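Local coordinates for Anapc5 protein (Xenopus laevis, PDB 5BPZ) that forms part of the anaphase-promoting complex (APC/C), probably as a scaffolding subunit of this cell-cycle ubiquitin ligase, seen here as its all-helical N-terminal domain, at residues Leu40-Met44 with Leu58-Ile62; Pro32-Ser36 with Ser155-Tyr159; Leu63-Gln67 with Val129-Phe133. All coordinates share one frame; numbering follows the deposited sequence.

Contact 1: Leu40-Met44 with Leu58-Ile62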
# COMPACT_ATOMS: atom_id res chain seq x y z
N LEU A 40 0.61 -3.09 -1.45
CA LEU A 40 1.62 -4.09 -1.74
C LEU A 40 1.45 -5.34 -0.86
O LEU A 40 1.49 -6.46 -1.37
CB LEU A 40 3.03 -3.50 -1.63
CG LEU A 40 4.20 -4.49 -1.63
CD1 LEU A 40 4.32 -5.22 -2.96
CD2 LEU A 40 5.48 -3.78 -1.30
N LEU A 41 1.23 -5.14 0.45
CA LEU A 41 1.03 -6.26 1.37
C LEU A 41 -0.22 -7.05 1.00
O LEU A 41 -0.18 -8.27 0.95
CB LEU A 41 0.98 -5.80 2.83
CG LEU A 41 2.31 -5.33 3.43
CD1 LEU A 41 2.08 -4.54 4.73
CD2 LEU A 41 3.26 -6.51 3.67
N SER A 42 -1.29 -6.34 0.63
CA SER A 42 -2.55 -6.96 0.19
C SER A 42 -2.35 -7.78 -1.09
O SER A 42 -2.75 -8.95 -1.14
CB SER A 42 -3.62 -5.90 -0.01
OG SER A 42 -4.84 -6.48 -0.42
N GLU A 43 -1.71 -7.18 -2.12
CA GLU A 43 -1.42 -7.82 -3.40
C GLU A 43 -0.49 -9.01 -3.27
O GLU A 43 -0.63 -9.98 -4.01
CB GLU A 43 -0.90 -6.81 -4.44
CG GLU A 43 -1.97 -5.81 -4.91
CD GLU A 43 -3.29 -6.42 -5.35
OE1 GLU A 43 -3.27 -7.33 -6.22
OE2 GLU A 43 -4.34 -6.02 -4.79
N MET A 44 0.44 -8.95 -2.31
CA MET A 44 1.36 -10.06 -2.06
C MET A 44 0.62 -11.28 -1.52
O MET A 44 0.89 -12.39 -1.96
CB MET A 44 2.48 -9.64 -1.10
CG MET A 44 3.64 -8.98 -1.80
SD MET A 44 4.74 -8.13 -0.64
CE MET A 44 5.70 -9.55 -0.05
N LEU A 58 9.08 -13.72 0.55
CA LEU A 58 8.91 -12.37 0.02
C LEU A 58 8.51 -11.35 1.09
O LEU A 58 8.97 -10.21 1.02
CB LEU A 58 7.94 -12.34 -1.16
CG LEU A 58 8.48 -12.91 -2.47
CD1 LEU A 58 7.43 -12.89 -3.52
CD2 LEU A 58 9.71 -12.14 -2.95
N ASN A 59 7.69 -11.76 2.09
CA ASN A 59 7.29 -10.90 3.21
C ASN A 59 8.49 -10.51 4.07
O ASN A 59 8.47 -9.44 4.69
CB ASN A 59 6.21 -11.57 4.08
CG ASN A 59 4.80 -11.41 3.56
OD1 ASN A 59 4.07 -12.39 3.37
ND2 ASN A 59 4.36 -10.17 3.34
N LYS A 60 9.55 -11.36 4.12
CA LYS A 60 10.79 -11.09 4.85
C LYS A 60 11.61 -10.04 4.07
O LYS A 60 12.16 -9.12 4.66
CB LYS A 60 11.63 -12.37 5.03
CG LYS A 60 10.98 -13.48 5.84
CD LYS A 60 11.78 -14.78 5.74
CE LYS A 60 11.05 -15.99 6.28
NZ LYS A 60 11.10 -16.06 7.76
N GLN A 61 11.69 -10.21 2.74
CA GLN A 61 12.44 -9.34 1.83
C GLN A 61 11.87 -7.91 1.80
O GLN A 61 12.62 -6.95 1.61
CB GLN A 61 12.46 -9.97 0.42
CG GLN A 61 13.40 -9.31 -0.59
CD GLN A 61 13.70 -10.17 -1.79
OE1 GLN A 61 12.81 -10.76 -2.42
NE2 GLN A 61 14.98 -10.26 -2.15
N ILE A 62 10.55 -7.78 2.03
CA ILE A 62 9.79 -6.52 1.98
C ILE A 62 9.88 -5.69 3.27
O ILE A 62 9.64 -4.48 3.20
CB ILE A 62 8.32 -6.85 1.54
CG1 ILE A 62 8.03 -6.30 0.13
CG2 ILE A 62 7.23 -6.46 2.56
CD1 ILE A 62 8.89 -6.91 -1.00
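Met44 and Ile62 reach toward each other tip to tip, the sulfur of Met44 lying 3.8 Å from CG1 of Ile62, and round this pair helices 32-46 and 52-67 pack nearly antiparallel, their local axes 166° apart in direction. The contact is made by dispersion, with no hydrogen bond crossing between the segments. On one flank Leu40 adds its CD2, 3.9 Å from CG1 of Ile62, so that this carbon of Ile62 is shared by a leucine methyl and a thioether. Leu41 slides past Ile62 in the opposite direction and brings its CD2 to 4.1 Å from CG2.

A second group of contacts sets the methionine methyl against the Leu58 backbone and neighbouring side-chain atoms. The Met44 chain is extended at chi2 and bends at chi3 (81°), which carries CE onto helix 52-67, 3.7 Å from CB of Leu58 and 3.5 Å from its carbonyl O. The side chain of Asn59 borders the same methyl. Farther out, Leu40 also packs on Val80, Val87 and Val91, and Leu41 on Val130 and Phe133. In this helical hairpin, antiparallel neighbours joined by a short connection, adhesion rests on the shape and burial of apolar side chains, without directional bonds between the two segments.

Contact 2: Pro32-Ser36 with Ser155-Tyr159. With EDO (1,2-ethanediol), chain B.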
# COMPACT_ATOMS: atom_id res chain seq x y z
N PRO A 32 0.38 8.68 1.72
CA PRO A 32 0.16 7.89 0.49
C PRO A 32 1.19 6.78 0.24
O PRO A 32 0.84 5.75 -0.34
CB PRO A 32 0.18 8.95 -0.62
CG PRO A 32 -0.04 10.25 0.05
CD PRO A 32 0.49 10.13 1.43
N TYR A 33 2.45 6.95 0.71
CA TYR A 33 3.48 5.91 0.60
C TYR A 33 3.08 4.69 1.45
O TYR A 33 3.20 3.54 1.00
CB TYR A 33 4.87 6.42 1.04
CG TYR A 33 5.86 5.30 1.27
CD1 TYR A 33 6.45 4.63 0.20
CD2 TYR A 33 6.16 4.86 2.56
CE1 TYR A 33 7.32 3.57 0.41
CE2 TYR A 33 7.03 3.79 2.78
CZ TYR A 33 7.62 3.16 1.70
OH TYR A 33 8.47 2.10 1.89
N LYS A 34 2.62 4.94 2.70
CA LYS A 34 2.21 3.91 3.66
C LYS A 34 1.01 3.13 3.12
O LYS A 34 0.97 1.92 3.28
CB LYS A 34 1.88 4.51 5.04
CG LYS A 34 3.06 5.16 5.75
CD LYS A 34 3.77 4.23 6.72
CE LYS A 34 4.41 4.97 7.87
NZ LYS A 34 5.57 5.81 7.44
N ILE A 35 0.07 3.82 2.42
CA ILE A 35 -1.12 3.24 1.77
C ILE A 35 -0.65 2.29 0.66
O ILE A 35 -1.15 1.16 0.56
CB ILE A 35 -2.05 4.37 1.23
CG1 ILE A 35 -2.73 5.13 2.39
CG2 ILE A 35 -3.09 3.82 0.25
CD1 ILE A 35 -3.42 6.52 1.98
N SER A 36 0.33 2.74 -0.12
CA SER A 36 0.94 1.98 -1.21
C SER A 36 1.62 0.69 -0.69
O SER A 36 1.55 -0.35 -1.35
CB SER A 36 1.92 2.87 -1.96
OG SER A 36 1.23 4.02 -2.42
N SER A 155 -3.83 14.00 -1.03
CA SER A 155 -2.39 13.71 -0.99
C SER A 155 -2.08 12.46 -1.82
O SER A 155 -1.06 12.41 -2.49
CB SER A 155 -1.91 13.49 0.44
OG SER A 155 -1.97 14.69 1.19
N LEU A 156 -2.99 11.46 -1.75
CA LEU A 156 -2.88 10.20 -2.48
C LEU A 156 -3.02 10.42 -3.98
O LEU A 156 -2.27 9.82 -4.76
CB LEU A 156 -3.90 9.18 -1.96
CG LEU A 156 -3.96 7.83 -2.68
CD1 LEU A 156 -2.73 6.97 -2.37
CD2 LEU A 156 -5.22 7.11 -2.34
N GLN A 157 -3.99 11.25 -4.37
CA GLN A 157 -4.22 11.61 -5.77
C GLN A 157 -2.98 12.31 -6.34
O GLN A 157 -2.54 11.94 -7.42
CB GLN A 157 -5.45 12.48 -5.92
CG GLN A 157 -6.76 11.73 -5.69
CD GLN A 157 -7.93 12.65 -5.85
OE1 GLN A 157 -8.03 13.68 -5.16
NE2 GLN A 157 -8.83 12.32 -6.75
N GLN A 158 -2.39 13.27 -5.59
CA GLN A 158 -1.17 14.01 -5.97
C GLN A 158 0.04 13.06 -6.05
O GLN A 158 0.89 13.23 -6.92
CB GLN A 158 -0.86 15.14 -4.98
CG GLN A 158 -1.81 16.32 -5.03
CD GLN A 158 -1.55 17.31 -3.91
OE1 GLN A 158 -1.63 16.99 -2.71
NE2 GLN A 158 -1.28 18.55 -4.28
N TYR A 159 0.12 12.10 -5.12
CA TYR A 159 1.18 11.08 -5.05
C TYR A 159 1.15 10.25 -6.33
O TYR A 159 2.19 10.07 -6.94
CB TYR A 159 0.96 10.17 -3.83
CG TYR A 159 2.05 9.16 -3.55
CD1 TYR A 159 3.30 9.56 -3.09
CD2 TYR A 159 1.79 7.79 -3.62
CE1 TYR A 159 4.29 8.62 -2.78
CE2 TYR A 159 2.76 6.84 -3.28
CZ TYR A 159 4.01 7.27 -2.87
OH TYR A 159 4.99 6.36 -2.56
C1 EDO B . 5.46 10.03 -7.01
O1 EDO B . 4.66 9.43 -6.03
C2 EDO B . 6.05 9.02 -7.99
O2 EDO B . 6.95 9.65 -8.85
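The ring of Tyr159 is layered between protein and solvent additive: over one face lie C of Pro32 and N of Tyr33, at the first turn of helix 32-46, and over the opposite face sits O1 of a 1,2-ethanediol, probably from the crystallisation liquor. At the ring edge, near its plane, OG of Ser36 comes 3.3 Å from CE2. The Tyr159 OH meets the edge of the Tyr33 ring, in plane, 3.6 Å from CD1; the two tyrosines run side by side. With chi1 at -174°, CG of Tyr159 stands opposite its backbone N and the ring is laid across Pro32, whose CB is 3.5 Å from CG of Tyr159.

Beside the ring, CD1 of Leu156 fills in against CB of Pro32 at 3.9 Å and against CG2 of Ile35. Pro32 O accepts two bonds from Ser36, from N and from OG (2.7 Å), from opposite faces of the carbonyl plane. The ethanediol O1 donates to Tyr159 O at 2.7 Å, while Tyr159 OH is hydrogen-bonded to Met71 O and Tyr33 OH to Leu65 O. A leucine in place of Tyr159 would probably leave the Met71 carbonyl without this partner and Pro32 without a flat surface to rest on. Where the local axes of 32-36 and 155-159 cross at -75°, apolar packing makes the joint and the tyrosine hydroxyls extend it by hydrogen bonds to neighbouring backbone.

Contact 3: Leu63-Gln67 with Val129-Phe133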
# COMPACT_ATOMS: atom_id res chain seq x y z
N LEU A 63 10.26 -6.30 4.42
CA LEU A 63 10.33 -5.64 5.73
C LEU A 63 10.98 -4.23 5.75
O LEU A 63 10.36 -3.36 6.38
CB LEU A 63 10.97 -6.54 6.81
CG LEU A 63 10.16 -7.79 7.22
CD1 LEU A 63 10.76 -8.45 8.44
CD2 LEU A 63 8.68 -7.46 7.49
N PRO A 64 12.13 -3.92 5.07
CA PRO A 64 12.66 -2.53 5.10
C PRO A 64 11.72 -1.43 4.59
O PRO A 64 11.91 -0.27 4.94
CB PRO A 64 13.93 -2.62 4.25
CG PRO A 64 14.32 -4.06 4.29
CD PRO A 64 13.03 -4.79 4.28
N LEU A 65 10.72 -1.78 3.75
CA LEU A 65 9.73 -0.84 3.21
C LEU A 65 8.75 -0.37 4.29
O LEU A 65 8.24 0.74 4.22
CB LEU A 65 8.96 -1.46 2.04
CG LEU A 65 9.74 -1.76 0.75
CD1 LEU A 65 8.85 -2.45 -0.27
CD2 LEU A 65 10.34 -0.47 0.14
N LEU A 66 8.49 -1.24 5.28
CA LEU A 66 7.57 -1.01 6.39
C LEU A 66 8.25 -0.17 7.47
O LEU A 66 7.59 0.59 8.18
CB LEU A 66 7.16 -2.37 6.98
CG LEU A 66 5.97 -3.12 6.35
CD1 LEU A 66 6.28 -3.61 4.93
CD2 LEU A 66 5.63 -4.33 7.18
N GLN A 67 9.57 -0.31 7.58
CA GLN A 67 10.42 0.34 8.57
C GLN A 67 11.11 1.62 8.10
O GLN A 67 11.45 2.47 8.92
CB GLN A 67 11.46 -0.68 9.09
CG GLN A 67 10.84 -1.91 9.75
CD GLN A 67 11.85 -3.00 10.01
OE1 GLN A 67 11.96 -3.96 9.23
NE2 GLN A 67 12.58 -2.90 11.11
N VAL A 129 6.10 -7.92 12.26
CA VAL A 129 6.41 -6.57 11.77
C VAL A 129 5.25 -6.13 10.85
O VAL A 129 4.79 -4.99 10.96
CB VAL A 129 7.80 -6.49 11.09
CG1 VAL A 129 8.10 -5.08 10.60
CG2 VAL A 129 8.91 -6.97 12.02
N VAL A 130 4.75 -7.07 10.01
CA VAL A 130 3.61 -6.85 9.09
C VAL A 130 2.35 -6.64 9.92
O VAL A 130 1.63 -5.67 9.69
CB VAL A 130 3.46 -7.99 8.03
CG1 VAL A 130 2.15 -7.85 7.24
CG2 VAL A 130 4.65 -8.02 7.09
N GLY A 131 2.12 -7.52 10.90
CA GLY A 131 0.99 -7.48 11.82
C GLY A 131 0.90 -6.19 12.59
O GLY A 131 -0.17 -5.59 12.65
N LEU A 132 2.03 -5.73 13.15
CA LEU A 132 2.12 -4.46 13.88
C LEU A 132 1.92 -3.28 12.95
O LEU A 132 1.26 -2.31 13.34
CB LEU A 132 3.44 -4.33 14.66
CG LEU A 132 3.52 -5.12 15.96
CD1 LEU A 132 4.95 -5.46 16.31
CD2 LEU A 132 2.83 -4.37 17.10
N PHE A 133 2.43 -3.38 11.71
CA PHE A 133 2.27 -2.35 10.68
C PHE A 133 0.80 -2.21 10.26
O PHE A 133 0.31 -1.09 10.13
CB PHE A 133 3.18 -2.62 9.46
CG PHE A 133 3.18 -1.53 8.41
CD1 PHE A 133 3.97 -0.40 8.56
CD2 PHE A 133 2.37 -1.62 7.29
CE1 PHE A 133 3.96 0.62 7.61
CE2 PHE A 133 2.35 -0.60 6.33
CZ PHE A 133 3.14 0.52 6.50
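Leu66 reaches from helix 52-67 into the start of helix 129-142, and its atoms meet that helix in turn. CB lies 4.1 Å from CD1 of Phe133, above one face of the ring near its rim. CG, placed opposite the carbonyl carbon by a chi1 of -86°, stands over the same face of the Phe133 ring in a CH-pi contact, 4.0 Å from the centroid and 17° off the ring normal. From there CD2 runs on to the backbone and side chains of the other helix: it is 3.8 Å from CA of Val130, the same distance from CG2 of that valine, and equally close to CB of Phe133.

This is helix-to-helix packing at the surface of the all-helical Apc5 N-terminal domain, with local axes 34° apart and running in broadly the same direction. One turn earlier, Leu63 crosses Val129 and sets its CD2 3.8 Å from CB of Val129, with CG2 of Val130 a little farther off. The Leu66 carbonyl O also approaches the Phe133 ring, at 3.7 Å from CE1. Lys34 and Leu38 of helix 32-46 touch Phe133 as well, and Val37 of that helix packs on Leu66.

How the contacts relate
Helix 32-46 serves contacts 1 and 2: contact 2 uses its first turn and contact 1 a later stretch, with centres about 18 Å apart on opposite sides of the chain's centre. Contact 3 shares helix 52-67 with contact 1, about 9 Å away centre to centre, and the two merge where Leu40 packs on Leu65. Along the chain contact 1 closes before contact 3 opens, and both nest inside the long loop closed by contact 2, its centre about 17 Å from that of contact 3. Helices 129-142 and 146-164, consecutive in the chain, supply the late partners of contacts 3 and 2. Early and late helices are thereby gathered into one compact helical domain.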